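Local coordinates for mRNA export protein (Chaetomium thermophilum, PDB 4WPM), which probably takes part in exporting mRNA from the nucleus to the cytoplasm, here represented by its RNA recognition motif (RRM) domain, at residues A[20-25]-A[69-74]. Sequence-based numbering, arbitrary orientation.
Sequences TVIKIL and LKVNKD
Thr20, Val21 and Ile22 pair with Val71, Lys70 and Leu69 as antiparallel neighbours in the central part of the RRM sheet. Ile22 and Leu69 form a hydrogen-bonded pair. Ile22 N donates to Leu69 O at 2.8 Å, with an angle of 165° at the hydrogen, and Leu69 N returns a bond to Ile22 O at 2.9 Å. Val21 and Lys70 make the non-hydrogen-bonded pair that follows. At the strand end, Val71 N reaches Thr20 O at 2.8 Å and almost straight, at 171°.

In the β1-α1-β2-β3-α2-β4 order of the RRM, 20-25 is β1 and 66-71 is β3, the two strands that carry the RNP motifs in canonical members. Ile22, Ile24, Leu69 and Val71 face the helical side of the sheet. The side chains of Ile24 and Leu69 cross at a slant, their CD1 methyls 3.4 Å apart, a tight contact. Next to it, Leu44 and Leu47 of helix 40-51 pack on Leu69, and Leu47 also touches Ile24. The side chains of Ile22 and Val71 meet at about a right angle, CG1 of Ile22 lying 3.9 Å from CG2 of Val71. In Val71 a chi1 of -61° sets CG1 anti to the carbonyl carbon, which leaves CG2 between N and C and facing Ile22. The Thr20 side chain lies on this face too, its OG1 3.9 Å from Lys73 CA.

Val21 and Lys70 point to the opposite face. The chain of Lys70 is extended beyond CG and leads away from Val21. Past Val71, Asn72 N-caps helix 73-81, its OD1 accepting a hydrogen bond from Asp75 N.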
loop_
_atom_site.group_PDB
_atom_site.type_symbol
_atom_site.label_atom_id
_atom_site.label_comp_id
_atom_site.label_asym_id
_atom_site.label_seq_id
_atom_site.Cartn_x
_atom_site.Cartn_y
_atom_site.Cartn_z
ATOM N N THR A 20 -13.807 -13.891 0.048
ATOM C CA THR A 20 -12.589 -13.481 0.733
ATOM C C THR A 20 -11.989 -12.257 0.046
ATOM O O THR A 20 -12.152 -12.078 -1.161
ATOM C CB THR A 20 -11.552 -14.623 0.759
ATOM O OG1 THR A 20 -12.152 -15.810 1.291
ATOM C CG2 THR A 20 -10.343 -14.248 1.602
ATOM N N VAL A 21 -11.292 -11.426 0.816
ATOM C CA VAL A 21 -10.645 -10.233 0.278
ATOM C C VAL A 21 -9.139 -10.451 0.169
ATOM O O VAL A 21 -8.497 -10.889 1.125
ATOM C CB VAL A 21 -10.928 -8.995 1.154
ATOM C CG1 VAL A 21 -10.233 -7.761 0.587
ATOM C CG2 VAL A 21 -12.425 -8.754 1.266
ATOM N N ILE A 22 -8.588 -10.141 -1.001
ATOM C CA ILE A 22 -7.153 -10.251 -1.242
ATOM C C ILE A 22 -6.553 -8.882 -1.542
ATOM O O ILE A 22 -7.102 -8.115 -2.335
ATOM C CB ILE A 22 -6.848 -11.209 -2.416
ATOM C CG1 ILE A 22 -7.409 -12.606 -2.136
ATOM C CG2 ILE A 22 -5.346 -11.271 -2.692
ATOM C CD1 ILE A 22 -6.780 -13.312 -0.946
ATOM N N LYS A 23 -5.424 -8.589 -0.904
ATOM C CA LYS A 23 -4.673 -7.365 -1.165
ATOM C C LYS A 23 -3.379 -7.689 -1.904
ATOM O O LYS A 23 -2.626 -8.574 -1.493
ATOM C CB LYS A 23 -4.366 -6.636 0.144
ATOM C CG LYS A 23 -5.601 -6.094 0.850
ATOM C CD LYS A 23 -5.259 -5.321 2.124
ATOM C CE LYS A 23 -4.367 -4.114 1.870
ATOM N NZ LYS A 23 -4.088 -3.369 3.130
ATOM N N ILE A 24 -3.130 -6.966 -2.992
ATOM C CA ILE A 24 -1.933 -7.164 -3.805
ATOM C C ILE A 24 -1.095 -5.892 -3.859
ATOM O O ILE A 24 -1.607 -4.814 -4.161
ATOM C CB ILE A 24 -2.293 -7.592 -5.241
ATOM C CG1 ILE A 24 -3.152 -8.859 -5.224
ATOM C CG2 ILE A 24 -1.030 -7.814 -6.070
ATOM C CD1 ILE A 24 -3.759 -9.209 -6.567
ATOM N N LEU A 25 0.195 -6.037 -3.573
ATOM C CA LEU A 25 1.132 -4.920 -3.572
ATOM C C LEU A 25 2.242 -5.151 -4.592
ATOM O O LEU A 25 2.703 -6.280 -4.762
ATOM C CB LEU A 25 1.730 -4.734 -2.177
ATOM C CG LEU A 25 2.543 -3.467 -1.908
ATOM C CD1 LEU A 25 1.717 -2.207 -2.126
ATOM C CD2 LEU A 25 3.100 -3.512 -0.495
ATOM N N LEU A 69 -9.009 -7.584 -4.436
ATOM C CA LEU A 69 -9.780 -8.600 -5.149
ATOM C C LEU A 69 -10.721 -9.324 -4.199
ATOM O O LEU A 69 -10.337 -9.693 -3.089
ATOM C CB LEU A 69 -8.854 -9.609 -5.831
ATOM C CG LEU A 69 -7.906 -9.053 -6.893
ATOM C CD1 LEU A 69 -6.948 -10.136 -7.358
ATOM C CD2 LEU A 69 -8.690 -8.491 -8.064
ATOM N N LYS A 70 -11.957 -9.520 -4.650
ATOM C CA LYS A 70 -12.945 -10.280 -3.901
ATOM C C LYS A 70 -13.144 -11.643 -4.564
ATOM O O LYS A 70 -13.590 -11.720 -5.710
ATOM C CB LYS A 70 -14.258 -9.497 -3.829
ATOM C CG LYS A 70 -15.034 -9.679 -2.538
ATOM C CD LYS A 70 -16.163 -8.663 -2.443
ATOM C CE LYS A 70 -16.823 -8.679 -1.074
ATOM N NZ LYS A 70 -18.189 -8.086 -1.105
ATOM N N VAL A 71 -12.807 -12.708 -3.843
ATOM C CA VAL A 71 -12.815 -14.061 -4.399
ATOM C C VAL A 71 -13.295 -15.086 -3.373
ATOM O O VAL A 71 -13.311 -14.809 -2.174
ATOM C CB VAL A 71 -11.409 -14.472 -4.893
ATOM C CG1 VAL A 71 -10.928 -13.529 -5.987
ATOM C CG2 VAL A 71 -10.414 -14.499 -3.734
ATOM N N ASN A 72 -13.681 -16.269 -3.845
ATOM C CA ASN A 72 -14.059 -17.350 -2.940
ATOM C C ASN A 72 -12.820 -17.932 -2.265
ATOM O O ASN A 72 -11.694 -17.573 -2.606
ATOM C CB ASN A 72 -14.836 -18.439 -3.682
ATOM C CG ASN A 72 -14.049 -19.048 -4.825
ATOM O OD1 ASN A 72 -13.155 -19.868 -4.612
ATOM N ND2 ASN A 72 -14.388 -18.656 -6.048
ATOM N N LYS A 73 -13.029 -18.832 -1.308
ATOM C CA LYS A 73 -11.941 -19.284 -0.446
ATOM C C LYS A 73 -10.901 -20.142 -1.174
ATOM O O LYS A 73 -9.699 -19.945 -0.996
ATOM C CB LYS A 73 -12.498 -20.062 0.746
ATOM C CG LYS A 73 -11.461 -20.303 1.832
ATOM C CD LYS A 73 -11.727 -21.565 2.624
ATOM C CE LYS A 73 -12.961 -21.443 3.504
ATOM N NZ LYS A 73 -14.082 -22.278 2.998
ATOM N N ASP A 74 -11.357 -21.093 -1.985
ATOM C CA ASP A 74 -10.441 -21.970 -2.711
ATOM C C ASP A 74 -9.588 -21.167 -3.681
ATOM O O ASP A 74 -8.399 -21.435 -3.853
ATOM C CB ASP A 74 -11.204 -23.060 -3.467
ATOM C CG ASP A 74 -10.278 -24.003 -4.216
ATOM O OD1 ASP A 74 -9.617 -24.836 -3.562
ATOM O OD2 ASP A 74 -10.213 -23.912 -5.459
#